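PDB 4NAR: putative uronate isomerase from Thermotoga maritima, which is of unconfirmed activity but may act as a lactate racemase. Local coordinates for residues 279-284 with 314-319. Sequence-based numbering, arbitrary orientation.
Sequences YDEVWT and FHSNPQ. With SO4 (sulfate ion), chain B.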
loop_
_atom_site.group_PDB
_atom_site.type_symbol
_atom_site.label_atom_id
_atom_site.label_comp_id
_atom_site.label_asym_id
_atom_site.label_seq_id
_atom_site.Cartn_x
_atom_site.Cartn_y
_atom_site.Cartn_z
ATOM N N TYR A 279 3.400 11.143 -1.386
ATOM C CA TYR A 279 3.134 10.785 -0.001
ATOM C C TYR A 279 2.662 12.020 0.772
ATOM O O TYR A 279 3.421 12.934 1.062
ATOM C CB TYR A 279 4.341 10.112 0.644
ATOM C CG TYR A 279 4.719 8.801 -0.024
ATOM C CD1 TYR A 279 3.746 7.950 -0.546
ATOM C CD2 TYR A 279 6.054 8.413 -0.139
ATOM C CE1 TYR A 279 4.091 6.747 -1.160
ATOM C CE2 TYR A 279 6.414 7.212 -0.746
ATOM C CZ TYR A 279 5.426 6.384 -1.259
ATOM O OH TYR A 279 5.771 5.193 -1.863
ATOM N N ASP A 280 1.380 12.002 1.104
ATOM C CA ASP A 280 0.618 13.183 1.487
ATOM C C ASP A 280 0.708 13.486 2.986
ATOM O O ASP A 280 0.399 14.593 3.451
ATOM C CB ASP A 280 -0.851 12.898 1.133
ATOM C CG ASP A 280 -1.455 13.977 0.303
ATOM O OD1 ASP A 280 -0.701 14.901 -0.045
ATOM O OD2 ASP A 280 -2.668 13.916 -0.008
ATOM N N GLU A 281 1.100 12.471 3.740
ATOM C CA GLU A 281 0.923 12.492 5.176
ATOM C C GLU A 281 1.797 11.390 5.725
ATOM O O GLU A 281 2.318 10.564 4.954
ATOM C CB GLU A 281 -0.539 12.203 5.512
ATOM C CG GLU A 281 -0.973 10.823 5.052
ATOM C CD GLU A 281 -2.459 10.724 4.717
ATOM O OE1 GLU A 281 -3.162 11.762 4.745
ATOM O OE2 GLU A 281 -2.922 9.597 4.408
ATOM N N VAL A 282 1.960 11.374 7.046
ATOM C CA VAL A 282 2.866 10.418 7.690
ATOM C C VAL A 282 2.478 8.958 7.395
ATOM O O VAL A 282 3.352 8.093 7.209
ATOM C CB VAL A 282 2.962 10.672 9.202
ATOM C CG1 VAL A 282 3.932 9.699 9.843
ATOM C CG2 VAL A 282 3.412 12.124 9.457
ATOM N N TRP A 283 1.170 8.708 7.316
ATOM C CA TRP A 283 0.642 7.386 6.987
ATOM C C TRP A 283 1.369 6.763 5.800
ATOM O O TRP A 283 1.720 5.592 5.847
ATOM C CB TRP A 283 -0.853 7.460 6.672
ATOM C CG TRP A 283 -1.575 6.130 6.757
ATOM C CD1 TRP A 283 -2.002 5.343 5.714
ATOM C CD2 TRP A 283 -1.982 5.457 7.956
ATOM N NE1 TRP A 283 -2.647 4.223 6.199
ATOM C CE2 TRP A 283 -2.648 4.269 7.570
ATOM C CE3 TRP A 283 -1.859 5.752 9.324
ATOM C CZ2 TRP A 283 -3.182 3.365 8.512
ATOM C CZ3 TRP A 283 -2.391 4.865 10.253
ATOM C CH2 TRP A 283 -3.035 3.678 9.843
ATOM N N THR A 284 1.601 7.532 4.739
ATOM C CA THR A 284 2.378 6.995 3.628
ATOM C C THR A 284 3.874 7.322 3.702
ATOM O O THR A 284 4.708 6.507 3.273
ATOM C CB THR A 284 1.830 7.425 2.272
ATOM O OG1 THR A 284 1.637 8.851 2.264
ATOM C CG2 THR A 284 0.520 6.711 1.991
ATOM N N PHE A 314 -0.882 13.566 9.920
ATOM C CA PHE A 314 -0.524 12.162 10.065
ATOM C C PHE A 314 -1.423 11.274 9.211
ATOM O O PHE A 314 -0.955 10.297 8.603
ATOM C CB PHE A 314 -0.586 11.736 11.532
ATOM C CG PHE A 314 0.404 12.448 12.397
ATOM C CD1 PHE A 314 1.692 11.930 12.573
ATOM C CD2 PHE A 314 0.069 13.659 13.005
ATOM C CE1 PHE A 314 2.630 12.609 13.356
ATOM C CE2 PHE A 314 0.990 14.340 13.801
ATOM C CZ PHE A 314 2.275 13.816 13.975
ATOM N N HIS A 315 -2.712 11.603 9.188
ATOM C CA HIS A 315 -3.680 10.886 8.358
ATOM C C HIS A 315 -4.699 11.921 7.901
ATOM O O HIS A 315 -4.885 12.927 8.590
ATOM C CB HIS A 315 -4.363 9.771 9.164
ATOM C CG HIS A 315 -5.011 8.717 8.317
ATOM N ND1 HIS A 315 -6.240 8.892 7.706
ATOM C CD2 HIS A 315 -4.604 7.465 7.985
ATOM C CE1 HIS A 315 -6.555 7.797 7.034
ATOM N NE2 HIS A 315 -5.580 6.914 7.189
ATOM N N SER A 316 -5.349 11.703 6.755
ATOM C CA SER A 316 -6.319 12.691 6.262
ATOM C C SER A 316 -7.696 12.522 6.918
ATOM O O SER A 316 -8.473 13.482 7.020
ATOM C CB SER A 316 -6.425 12.666 4.733
ATOM O OG SER A 316 -6.698 11.355 4.248
ATOM N N ASN A 317 -7.989 11.300 7.353
ATOM C CA ASN A 317 -9.191 11.024 8.126
ATOM C C ASN A 317 -9.044 11.575 9.560
ATOM O O ASN A 317 -8.215 11.084 10.331
ATOM C CB ASN A 317 -9.443 9.519 8.145
ATOM C CG ASN A 317 -10.712 9.151 8.885
ATOM O OD1 ASN A 317 -10.693 8.965 10.103
ATOM N ND2 ASN A 317 -11.826 9.045 8.154
ATOM N N PRO A 318 -9.846 12.602 9.921
ATOM C CA PRO A 318 -9.670 13.361 11.176
ATOM C C PRO A 318 -9.646 12.458 12.394
ATOM O O PRO A 318 -8.855 12.654 13.323
ATOM C CB PRO A 318 -10.925 14.245 11.245
ATOM C CG PRO A 318 -11.380 14.382 9.816
ATOM C CD PRO A 318 -11.043 13.038 9.174
ATOM N N GLN A 319 -10.522 11.465 12.376
ATOM C CA GLN A 319 -10.620 10.535 13.478
ATOM C C GLN A 319 -9.327 9.736 13.627
ATOM O O GLN A 319 -8.757 9.682 14.721
ATOM C CB GLN A 319 -11.819 9.615 13.281
ATOM C CG GLN A 319 -11.898 8.494 14.295
ATOM C CD GLN A 319 -12.870 8.795 15.423
ATOM O OE1 GLN A 319 -13.941 8.166 15.525
ATOM N NE2 GLN A 319 -12.502 9.754 16.288
HETATM S S SO4 B . -4.415 1.253 4.524
HETATM O O1 SO4 B . -4.339 -0.218 4.480
HETATM O O2 SO4 B . -5.176 1.731 3.358
HETATM O O3 SO4 B . -5.063 1.666 5.777
HETATM O O4 SO4 B . -3.048 1.816 4.482
HETATM O O HOH W 1 -4.476 10.158 1.852
#
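F314 presents its backbone O to W283 N, a 2.9 Å hydrogen bond lying in the carbonyl plane, at the start of helix 282-285. Its ring runs alongside the V282 side chain, F314 CD1 meeting V282 CG2 at 3.6 Å, and L377 of strand 373-379 touches both. H315 turns its ring edge onto the indole face of W283: H315 CD2 stands 3.3 Å from W283 CD2, and the planes meet at 78° in a T-shaped stack. With CG anti to the backbone N (chi1 -161°), W283 also reaches the sulfate, W283 NE1 donating to sulfate O4 (3.0 Å). A leucine here would probably leave the H315 edge without its aromatic face and the sulfate without this N-H donor. Both imidazole nitrogens are engaged: H315 ND1 accepts from N317 N (3.0 Å), close to the ring plane, and NE2 is hydrogen-bonded to T72 OG1. At S316, E281 OE1 comes within 3.0 Å of S316 N, but at a poor angle for a hydrogen bond; this carboxylate instead forms a salt bridge with R313. The sulfate, probably from the crystallisation liquor and also bonded to T72, H180 and N348, is consistent with an anion site having H315 in its second shell.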